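Mandelate racemase / muconate lactonizing enzyme, C-terminal domain protein (Pseudovibrio sp. JE062, PDB 4JHM) belongs to the mandelate racemase/muconate lactonizing enzyme family of the enolase superfamily, pairing an N-terminal alpha+beta domain with a TIM-barrel-like C-terminal domain. Local coordinates at residues Ala111-Gly116 against Asn354-Glu359; Ser136-Pro141 against His159-Ile164. All blocks are in the same frame, centred on the assembly; numbering follows the deposited sequence.

Interaction 1 of 2, residues Ala111-Gly116 against Asn354-Glu359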
loop_
_atom_site.group_PDB
_atom_site.type_symbol
_atom_site.label_atom_id
_atom_site.label_comp_id
_atom_site.label_asym_id
_atom_site.label_seq_id
_atom_site.Cartn_x
_atom_site.Cartn_y
_atom_site.Cartn_z
ATOM N N ALA A 111 -41.543 -11.606 -9.598
ATOM C CA ALA A 111 -41.262 -12.958 -10.066
ATOM C C ALA A 111 -41.024 -13.880 -8.879
ATOM O O ALA A 111 -41.501 -15.014 -8.863
ATOM C CB ALA A 111 -40.062 -12.967 -10.994
ATOM N N TRP A 112 -40.287 -13.388 -7.887
ATOM C CA TRP A 112 -40.042 -14.159 -6.671
ATOM C C TRP A 112 -41.353 -14.435 -5.929
ATOM O O TRP A 112 -41.530 -15.509 -5.356
ATOM C CB TRP A 112 -39.050 -13.437 -5.753
ATOM C CG TRP A 112 -37.608 -13.693 -6.094
ATOM C CD1 TRP A 112 -36.772 -12.863 -6.775
ATOM C CD2 TRP A 112 -36.835 -14.857 -5.764
ATOM N NE1 TRP A 112 -35.530 -13.432 -6.892
ATOM C CE2 TRP A 112 -35.541 -14.657 -6.281
ATOM C CE3 TRP A 112 -37.112 -16.048 -5.083
ATOM C CZ2 TRP A 112 -34.525 -15.602 -6.140
ATOM C CZ3 TRP A 112 -36.105 -16.987 -4.944
ATOM C CH2 TRP A 112 -34.827 -16.759 -5.471
ATOM N N ASP A 113 -42.264 -13.466 -5.949
ATOM C CA ASP A 113 -43.568 -13.614 -5.300
ATOM C C ASP A 113 -44.357 -14.777 -5.912
ATOM O O ASP A 113 -44.969 -15.574 -5.196
ATOM C CB ASP A 113 -44.368 -12.308 -5.421
ATOM C CG ASP A 113 -45.689 -12.345 -4.657
ATOM O OD1 ASP A 113 -45.789 -13.059 -3.635
ATOM O OD2 ASP A 113 -46.629 -11.644 -5.079
ATOM N N ILE A 114 -44.335 -14.856 -7.241
ATOM C CA ILE A 114 -44.997 -15.924 -7.980
ATOM C C ILE A 114 -44.354 -17.270 -7.673
ATOM O O ILE A 114 -45.052 -18.266 -7.461
ATOM C CB ILE A 114 -44.941 -15.653 -9.494
ATOM C CG1 ILE A 114 -46.049 -14.680 -9.893
ATOM C CG2 ILE A 114 -45.072 -16.942 -10.289
ATOM C CD1 ILE A 114 -45.885 -14.100 -11.282
ATOM N N LYS A 115 -43.024 -17.294 -7.643
ATOM C CA LYS A 115 -42.276 -18.514 -7.350
ATOM C C LYS A 115 -42.578 -19.019 -5.942
ATOM O O LYS A 115 -42.616 -20.221 -5.706
ATOM C CB LYS A 115 -40.774 -18.260 -7.499
ATOM C CG LYS A 115 -39.895 -19.455 -7.160
ATOM C CD LYS A 115 -38.437 -19.047 -6.990
ATOM C CE LYS A 115 -37.802 -18.631 -8.307
ATOM N NZ LYS A 115 -36.349 -18.329 -8.157
ATOM N N GLY A 116 -42.790 -18.097 -5.008
ATOM C CA GLY A 116 -43.135 -18.470 -3.642
ATOM C C GLY A 116 -44.525 -19.070 -3.565
ATOM O O GLY A 116 -44.743 -20.093 -2.912
ATOM N N ASN A 354 -47.933 -16.958 1.296
ATOM C CA ASN A 354 -46.719 -17.388 0.615
ATOM C C ASN A 354 -46.131 -16.245 -0.191
ATOM O O ASN A 354 -46.669 -15.139 -0.198
ATOM C CB ASN A 354 -47.015 -18.562 -0.309
ATOM C CG ASN A 354 -47.557 -19.760 0.433
ATOM O OD1 ASN A 354 -47.247 -19.972 1.607
ATOM N ND2 ASN A 354 -48.372 -20.554 -0.249
ATOM N N GLY A 355 -45.025 -16.509 -0.876
ATOM C CA GLY A 355 -44.328 -15.450 -1.592
ATOM C C GLY A 355 -44.018 -14.339 -0.615
ATOM O O GLY A 355 -43.371 -14.564 0.400
ATOM N N LEU A 356 -44.491 -13.136 -0.903
ATOM C CA LEU A 356 -44.259 -12.019 0.005
ATOM C C LEU A 356 -45.276 -12.051 1.137
ATOM O O LEU A 356 -45.120 -11.358 2.145
ATOM C CB LEU A 356 -44.335 -10.687 -0.739
ATOM C CG LEU A 356 -43.316 -10.529 -1.865
ATOM C CD1 LEU A 356 -43.378 -9.133 -2.472
ATOM C CD2 LEU A 356 -41.917 -10.834 -1.354
ATOM N N GLY A 357 -46.308 -12.872 0.973
ATOM C CA GLY A 357 -47.386 -12.939 1.944
ATOM C C GLY A 357 -48.109 -11.612 2.032
ATOM O O GLY A 357 -48.622 -11.249 3.086
ATOM N N VAL A 358 -48.143 -10.882 0.921
ATOM C CA VAL A 358 -48.821 -9.595 0.879
ATOM C C VAL A 358 -50.070 -9.678 0.014
ATOM O O VAL A 358 -50.004 -10.003 -1.171
ATOM C CB VAL A 358 -47.914 -8.484 0.324
ATOM C CG1 VAL A 358 -48.684 -7.180 0.219
ATOM C CG2 VAL A 358 -46.688 -8.303 1.204
ATOM N N GLU A 359 -51.209 -9.380 0.629
ATOM C CA GLU A 359 -52.481 -9.354 -0.067
ATOM C C GLU A 359 -52.917 -7.897 -0.195
ATOM O O GLU A 359 -52.835 -7.130 0.765
ATOM C CB GLU A 359 -53.516 -10.172 0.710
ATOM C CG GLU A 359 -54.630 -10.758 -0.143
ATOM C CD GLU A 359 -55.305 -11.950 0.516
ATOM O OE1 GLU A 359 -54.805 -12.422 1.561
ATOM O OE2 GLU A 359 -56.335 -12.417 -0.013
#
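N354 meets the last residue of the helical segment A111-G116 through its CB, which lies 3.8 Å from the carbonyl O of G116. It opens a type II' beta turn, N354 to G357, by which the chain coming from the barrel domain of this enolase-superfamily protein passes the helix 100-119 of the N-terminal domain. The turn is closed in the usual way, by a hydrogen bond from G357 N back to N354 O. At its second position stands G355, with the positive phi of 55° expected there for a glycine. Here the two backbones come closest: the CA atoms of G355 and G116 are 3.8 Å apart, a glycine facing a glycine with no side chain on either to separate the main chains. D113 OD1 also touches G355, 3.5 Å from its CA.

L356 makes the polar link. Its backbone N donates a hydrogen bond of 3.0 Å to D113 OD1, nearly straight at 166° but reaching the oxygen from above the carboxylate plane. D113 can offer this oxygen because its carboxylate stands anti to the backbone N (chi1 -175°), leaning from the helix toward the turn. The other oxygen, OD2, accepts a hydrogen bond from L51 N and forms a salt bridge with K117, so the buried carboxylate is held at both oxygens and its charge is probably balanced. The L356 side chain packs on L123 and L305 and crosses that of D113 at about a right angle, with L356 CG 4.1 Å from D113 CG.

Interaction 2 of 2, residues Ser136-Pro141 against His159-Ile164; sequences SYASTP and HGFTAI
F161 lays its ring against strand 133-139, with the methyl of A138 over the centre of one face. The side chain starts at a CB directed toward the strand, and the first torsion (chi1 -78°) sets CG anti to the carbonyl carbon, bringing the ring beneath A138. CG lies 3.9 Å from A138 CB. Further out on one flank, CD1 comes to 3.7 Å from A138 N, and CE1 has S136 OG at 3.6 Å, near the ring plane; that hydroxyl is hydrogen-bonded to T342 OG1. The other flank, CD2 and CE2, lies under the same methyl, and the tip, CZ, is still 4.0 Å from A138 CB. The outcome is a CH-pi contact, A138 CB standing 3.7 Å from the ring centroid and 7° off its normal. Y327 adds an edge-to-face partner.

Past F161 the backbones run side by side. A138 N donates to A163 O at 3.0 Å, while Y137 CB packs on A163 CB at 3.6 Å. A138 and I164 form a parallel bridge, their side chains on the same face of the sheet, and the methyls T140 CG2 and I164 CG2 meet at 3.4 Å. With helix 149-159 linking the two strands and packing on I164, this is a beta-alpha-beta crossover between neighbouring parallel strands, the repeating unit of the TIM-barrel fold.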
loop_
_atom_site.group_PDB
_atom_site.type_symbol
_atom_site.label_atom_id
_atom_site.label_comp_id
_atom_site.label_asym_id
_atom_site.label_seq_id
_atom_site.Cartn_x
_atom_site.Cartn_y
_atom_site.Cartn_z
ATOM N N SER A 136 -37.235 -4.830 15.285
ATOM C CA SER A 136 -37.437 -3.653 14.450
ATOM C C SER A 136 -37.008 -2.388 15.183
ATOM O O SER A 136 -36.847 -2.389 16.400
ATOM C CB SER A 136 -38.909 -3.532 14.055
ATOM O OG SER A 136 -39.736 -3.385 15.200
ATOM N N TYR A 137 -36.818 -1.309 14.432
ATOM C CA TYR A 137 -36.690 0.015 15.030
ATOM C C TYR A 137 -37.712 0.963 14.409
ATOM O O TYR A 137 -38.042 0.856 13.229
ATOM C CB TYR A 137 -35.268 0.572 14.876
ATOM C CG TYR A 137 -34.818 0.793 13.448
ATOM C CD1 TYR A 137 -35.131 1.965 12.769
ATOM C CD2 TYR A 137 -34.058 -0.161 12.785
ATOM C CE1 TYR A 137 -34.715 2.170 11.465
ATOM C CE2 TYR A 137 -33.633 0.035 11.483
ATOM C CZ TYR A 137 -33.965 1.198 10.827
ATOM O OH TYR A 137 -33.553 1.389 9.531
ATOM N N ALA A 138 -38.227 1.877 15.221
ATOM C CA ALA A 138 -39.134 2.899 14.726
ATOM C C ALA A 138 -38.324 3.964 13.994
ATOM O O ALA A 138 -37.448 4.604 14.582
ATOM C CB ALA A 138 -39.914 3.515 15.875
ATOM N N SER A 139 -38.598 4.136 12.706
ATOM C CA SER A 139 -37.907 5.140 11.907
ATOM C C SER A 139 -38.771 6.391 11.902
ATOM O O SER A 139 -39.838 6.410 11.294
ATOM C CB SER A 139 -37.686 4.622 10.491
ATOM O OG SER A 139 -36.527 5.192 9.919
ATOM N N THR A 140 -38.311 7.431 12.590
ATOM C CA THR A 140 -39.185 8.538 12.978
ATOM C C THR A 140 -39.255 9.650 11.940
ATOM O O THR A 140 -38.359 9.790 11.111
ATOM C CB THR A 140 -38.717 9.173 14.300
ATOM O OG1 THR A 140 -37.717 10.165 14.031
ATOM C CG2 THR A 140 -38.146 8.115 15.232
ATOM N N PRO A 141 -40.328 10.452 11.993
ATOM C CA PRO A 141 -40.406 11.663 11.193
ATOM C C PRO A 141 -39.609 12.787 11.843
ATOM O O PRO A 141 -39.122 12.637 12.966
ATOM C CB PRO A 141 -41.898 11.994 11.213
ATOM C CG PRO A 141 -42.372 11.472 12.526
ATOM C CD PRO A 141 -41.537 10.251 12.811
ATOM N N HIS A 159 -45.251 1.127 22.807
ATOM C CA HIS A 159 -45.680 0.245 21.727
ATOM C C HIS A 159 -44.830 -1.012 21.692
ATOM O O HIS A 159 -45.245 -2.025 21.134
ATOM C CB HIS A 159 -45.642 0.950 20.369
ATOM C CG HIS A 159 -46.400 0.224 19.298
ATOM N ND1 HIS A 159 -47.774 0.116 19.303
ATOM C CD2 HIS A 159 -45.977 -0.438 18.196
ATOM C CE1 HIS A 159 -48.165 -0.578 18.249
ATOM N NE2 HIS A 159 -47.094 -0.927 17.561
ATOM N N GLY A 160 -43.641 -0.942 22.287
ATOM C CA GLY A 160 -42.785 -2.118 22.443
ATOM C C GLY A 160 -41.446 -2.026 21.736
ATOM O O GLY A 160 -40.619 -2.930 21.851
ATOM N N PHE A 161 -41.231 -0.933 21.008
ATOM C CA PHE A 161 -40.026 -0.759 20.208
ATOM C C PHE A 161 -38.763 -0.793 21.061
ATOM O O PHE A 161 -38.718 -0.232 22.155
ATOM C CB PHE A 161 -40.073 0.560 19.434
ATOM C CG PHE A 161 -40.934 0.519 18.200
ATOM C CD1 PHE A 161 -40.600 -0.299 17.131
ATOM C CD2 PHE A 161 -42.063 1.320 18.097
ATOM C CE1 PHE A 161 -41.381 -0.329 15.991
ATOM C CE2 PHE A 161 -42.846 1.293 16.959
ATOM C CZ PHE A 161 -42.502 0.468 15.905
ATOM N N THR A 162 -37.737 -1.442 20.528
ATOM C CA THR A 162 -36.476 -1.656 21.228
ATOM C C THR A 162 -35.384 -0.702 20.745
ATOM O O THR A 162 -34.299 -0.640 21.322
ATOM C CB THR A 162 -35.992 -3.093 20.979
ATOM O OG1 THR A 162 -36.327 -3.477 19.633
ATOM C CG2 THR A 162 -36.650 -4.049 21.961
ATOM N N ALA A 163 -35.674 0.029 19.674
ATOM C CA ALA A 163 -34.686 0.889 19.043
ATOM C C ALA A 163 -35.377 1.978 18.240
ATOM O O ALA A 163 -36.451 1.763 17.679
ATOM C CB ALA A 163 -33.780 0.068 18.141
ATOM N N ILE A 164 -34.755 3.149 18.188
ATOM C CA ILE A 164 -35.308 4.267 17.447
ATOM C C ILE A 164 -34.241 4.931 16.587
ATOM O O ILE A 164 -33.193 5.337 17.090
ATOM C CB ILE A 164 -35.890 5.319 18.402
ATOM C CG1 ILE A 164 -37.016 4.704 19.239
ATOM C CG2 ILE A 164 -36.393 6.521 17.616
ATOM C CD1 ILE A 164 -37.637 5.664 20.230
#

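Read from the N terminus, the chain builds three antiparallel strands and two helices before helix 100-119, whose segment A111-G116 waits for a partner more than two hundred residues later. Soon afterwards the chain enters strand 133-139, turns through helix 149-159 and returns in strand 163-167, so interaction 2 closes a short loop of 17 residues. The chain then runs on through the barrel before N354-E359 completes interaction 1. The short loop thus lies wholly within the long one. Interaction 2 joins neighbours in one sheet, whereas interaction 1 ties helix 100-119 to the loop after strand 347-349, ahead of strand 369-376, which joins the antiparallel sheet. Their centres are about 27 Å apart.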